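Local coordinates for contact-dependent inhibitor I (Escherichia coli NC101, PDB 5I4Q), which probably acts as an immunity protein, binding its cognate contact-dependent inhibition toxin CdiA and so protecting the cell that makes it, at residues 60-65 with 78-83. Residues are numbered along the deposited sequence; the frame is centred on the assembly and turned at random.
Sequences ELATML and DLIYHL
I80 enters helix 44-66 as a knob into a hole lined by L61, A62, L65 and the selenomethionine M64. With CG1 anti to its own carbonyl carbon (chi1 -70°) and an extended chain beyond, it reaches CD1 down to the backbone of the other helix, 3.4 Å from L61 O. That oxygen already accepts the helical bond from L65 N, and the methyl merely packs on it. The two branches divide the work. CG1 lies on L61 CB at 3.8 Å, whereas CG2, the branch anti to the backbone N, rests on A62, with A62 CB at 4.2 Å. The CA atoms of A62 and I80 are the nearest pair, 6.0 Å apart, an approach consistent with the lone methyl of A62.

Longer side chains close the hole round the methyl. L65 passes I80 obliquely and sets its CD2 4.1 Å from I80 CD1. M64 crosses I80 at about a right angle, its chain bent at the last torsion (chi3 78°), which brings CE to I80 CD1. Beside the knob, L61 CD1 touches L79 CD2 at 4.1 Å, again nearly at right angles; both leucines continue onto helix 4-40, L61 against L25 and L79 against I32.

The axes of 60-65 and 78-82, segments of helices 44-66 and 74-82, cross at -114°, 9.7 Å apart at their closest. No hydrogen bond joins the two segments, although I80 O is bonded by Q58 NE2 one turn before L61. Elsewhere Y81 OH is hydrogen-bonded to E73 of the CdiA chain, on whose Q35 A62 also packs; M64 touches L11 of a second copy of the inhibitor. The contact is thus held by shape and apolar burial around one isoleucine, joining two helices that both also meet the toxin.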
loop_
_atom_site.group_PDB
_atom_site.type_symbol
_atom_site.label_atom_id
_atom_site.label_comp_id
_atom_site.label_asym_id
_atom_site.label_seq_id
_atom_site.Cartn_x
_atom_site.Cartn_y
_atom_site.Cartn_z
ATOM N N GLU B 60 -5.833 7.067 -16.663
ATOM C CA GLU B 60 -6.137 6.826 -15.296
ATOM C C GLU B 60 -5.029 5.987 -14.667
ATOM O O GLU B 60 -4.715 6.160 -13.487
ATOM C CB GLU B 60 -7.484 6.124 -15.185
ATOM C CG GLU B 60 -8.640 7.001 -15.609
ATOM C CD GLU B 60 -9.947 6.231 -15.934
ATOM O OE1 GLU B 60 -10.012 4.998 -15.800
ATOM O OE2 GLU B 60 -10.939 6.893 -16.306
ATOM N N LEU B 61 -4.495 5.008 -15.435
ATOM C CA LEU B 61 -3.434 4.167 -14.912
ATOM C C LEU B 61 -2.160 4.990 -14.720
ATOM O O LEU B 61 -1.422 4.786 -13.782
ATOM C CB LEU B 61 -3.185 2.978 -15.797
ATOM C CG LEU B 61 -4.289 1.926 -15.715
ATOM C CD1 LEU B 61 -4.231 1.032 -16.908
ATOM C CD2 LEU B 61 -4.261 1.056 -14.495
ATOM N N ALA B 62 -1.930 5.959 -15.587
ATOM C CA ALA B 62 -0.813 6.880 -15.411
ATOM C C ALA B 62 -0.980 7.757 -14.156
ATOM O O ALA B 62 -0.005 8.013 -13.449
ATOM C CB ALA B 62 -0.688 7.723 -16.663
ATOM N N THR B 63 -2.213 8.181 -13.859
ATOM C CA THR B 63 -2.487 8.942 -12.671
ATOM C C THR B 63 -2.180 8.077 -11.454
ATOM O O THR B 63 -1.617 8.528 -10.437
ATOM C CB THR B 63 -3.940 9.465 -12.670
ATOM O OG1 THR B 63 -4.156 10.269 -13.828
ATOM C CG2 THR B 63 -4.221 10.328 -11.481
HETATM N N MSE B 64 -2.545 6.813 -11.531
HETATM C CA MSE B 64 -2.225 5.927 -10.438
HETATM C C MSE B 64 -0.731 5.862 -10.180
HETATM O O MSE B 64 -0.297 5.849 -9.042
HETATM C CB MSE B 64 -2.705 4.556 -10.842
HETATM C CG MSE B 64 -2.150 3.499 -9.901
HETATM SE SE MSE B 64 -2.617 1.716 -10.642
HETATM C CE MSE B 64 -1.210 1.652 -12.048
ATOM N N LEU B 65 0.057 5.743 -11.242
ATOM C CA LEU B 65 1.506 5.565 -11.127
ATOM C C LEU B 65 2.181 6.856 -10.588
ATOM O O LEU B 65 3.011 6.819 -9.678
ATOM C CB LEU B 65 2.082 5.180 -12.506
ATOM C CG LEU B 65 3.601 4.986 -12.583
ATOM C CD1 LEU B 65 4.026 3.958 -11.546
ATOM C CD2 LEU B 65 4.036 4.565 -13.999
ATOM N N ASP B 78 4.345 -1.504 -18.696
ATOM C CA ASP B 78 4.625 -1.430 -20.116
ATOM C C ASP B 78 3.489 -0.808 -20.869
ATOM O O ASP B 78 3.723 0.046 -21.723
ATOM C CB ASP B 78 4.923 -2.805 -20.699
ATOM C CG ASP B 78 6.258 -3.357 -20.223
ATOM O OD1 ASP B 78 7.141 -2.582 -19.740
ATOM O OD2 ASP B 78 6.424 -4.586 -20.316
ATOM N N LEU B 79 2.272 -1.181 -20.530
ATOM C CA LEU B 79 1.129 -0.553 -21.132
ATOM C C LEU B 79 1.069 0.961 -20.898
ATOM O O LEU B 79 0.777 1.726 -21.837
ATOM C CB LEU B 79 -0.171 -1.161 -20.626
ATOM C CG LEU B 79 -1.337 -0.416 -21.298
ATOM C CD1 LEU B 79 -2.302 -1.401 -21.933
ATOM C CD2 LEU B 79 -2.028 0.603 -20.394
ATOM N N ILE B 80 1.307 1.394 -19.659
ATOM C CA ILE B 80 1.301 2.824 -19.337
ATOM C C ILE B 80 2.329 3.606 -20.177
ATOM O O ILE B 80 2.052 4.702 -20.669
ATOM C CB ILE B 80 1.554 3.072 -17.863
ATOM C CG1 ILE B 80 0.352 2.614 -16.999
ATOM C CG2 ILE B 80 1.852 4.539 -17.614
ATOM C CD1 ILE B 80 0.659 2.724 -15.523
ATOM N N TYR B 81 3.501 3.035 -20.362
ATOM C CA TYR B 81 4.498 3.653 -21.236
ATOM C C TYR B 81 4.049 3.662 -22.708
ATOM O O TYR B 81 3.883 4.705 -23.350
ATOM C CB TYR B 81 5.846 2.935 -21.074
ATOM C CG TYR B 81 6.824 3.373 -22.112
ATOM C CD1 TYR B 81 7.543 4.585 -21.975
ATOM C CD2 TYR B 81 7.011 2.627 -23.269
ATOM C CE1 TYR B 81 8.404 5.022 -22.968
ATOM C CE2 TYR B 81 7.885 3.055 -24.254
ATOM C CZ TYR B 81 8.574 4.242 -24.091
ATOM O OH TYR B 81 9.395 4.651 -25.092
ATOM N N HIS B 82 3.852 2.498 -23.274
ATOM C CA HIS B 82 3.559 2.419 -24.731
ATOM C C HIS B 82 2.338 3.195 -25.213
ATOM O O HIS B 82 2.345 3.700 -26.330
ATOM C CB HIS B 82 3.393 0.979 -25.142
ATOM C CG HIS B 82 4.649 0.178 -25.021
ATOM N ND1 HIS B 82 5.744 0.399 -25.829
ATOM C CD2 HIS B 82 4.955 -0.893 -24.255
ATOM C CE1 HIS B 82 6.690 -0.469 -25.523
ATOM N NE2 HIS B 82 6.232 -1.269 -24.579
ATOM N N LEU B 83 1.301 3.303 -24.382
ATOM C CA LEU B 83 0.049 3.949 -24.776
ATOM C C LEU B 83 -0.135 5.358 -24.258
ATOM O O LEU B 83 -1.217 5.918 -24.362
ATOM C CB LEU B 83 -1.121 3.099 -24.325
ATOM C CG LEU B 83 -1.373 1.787 -25.113
ATOM C CD1 LEU B 83 -2.791 1.287 -24.870
ATOM C CD2 LEU B 83 -1.213 1.932 -26.592
#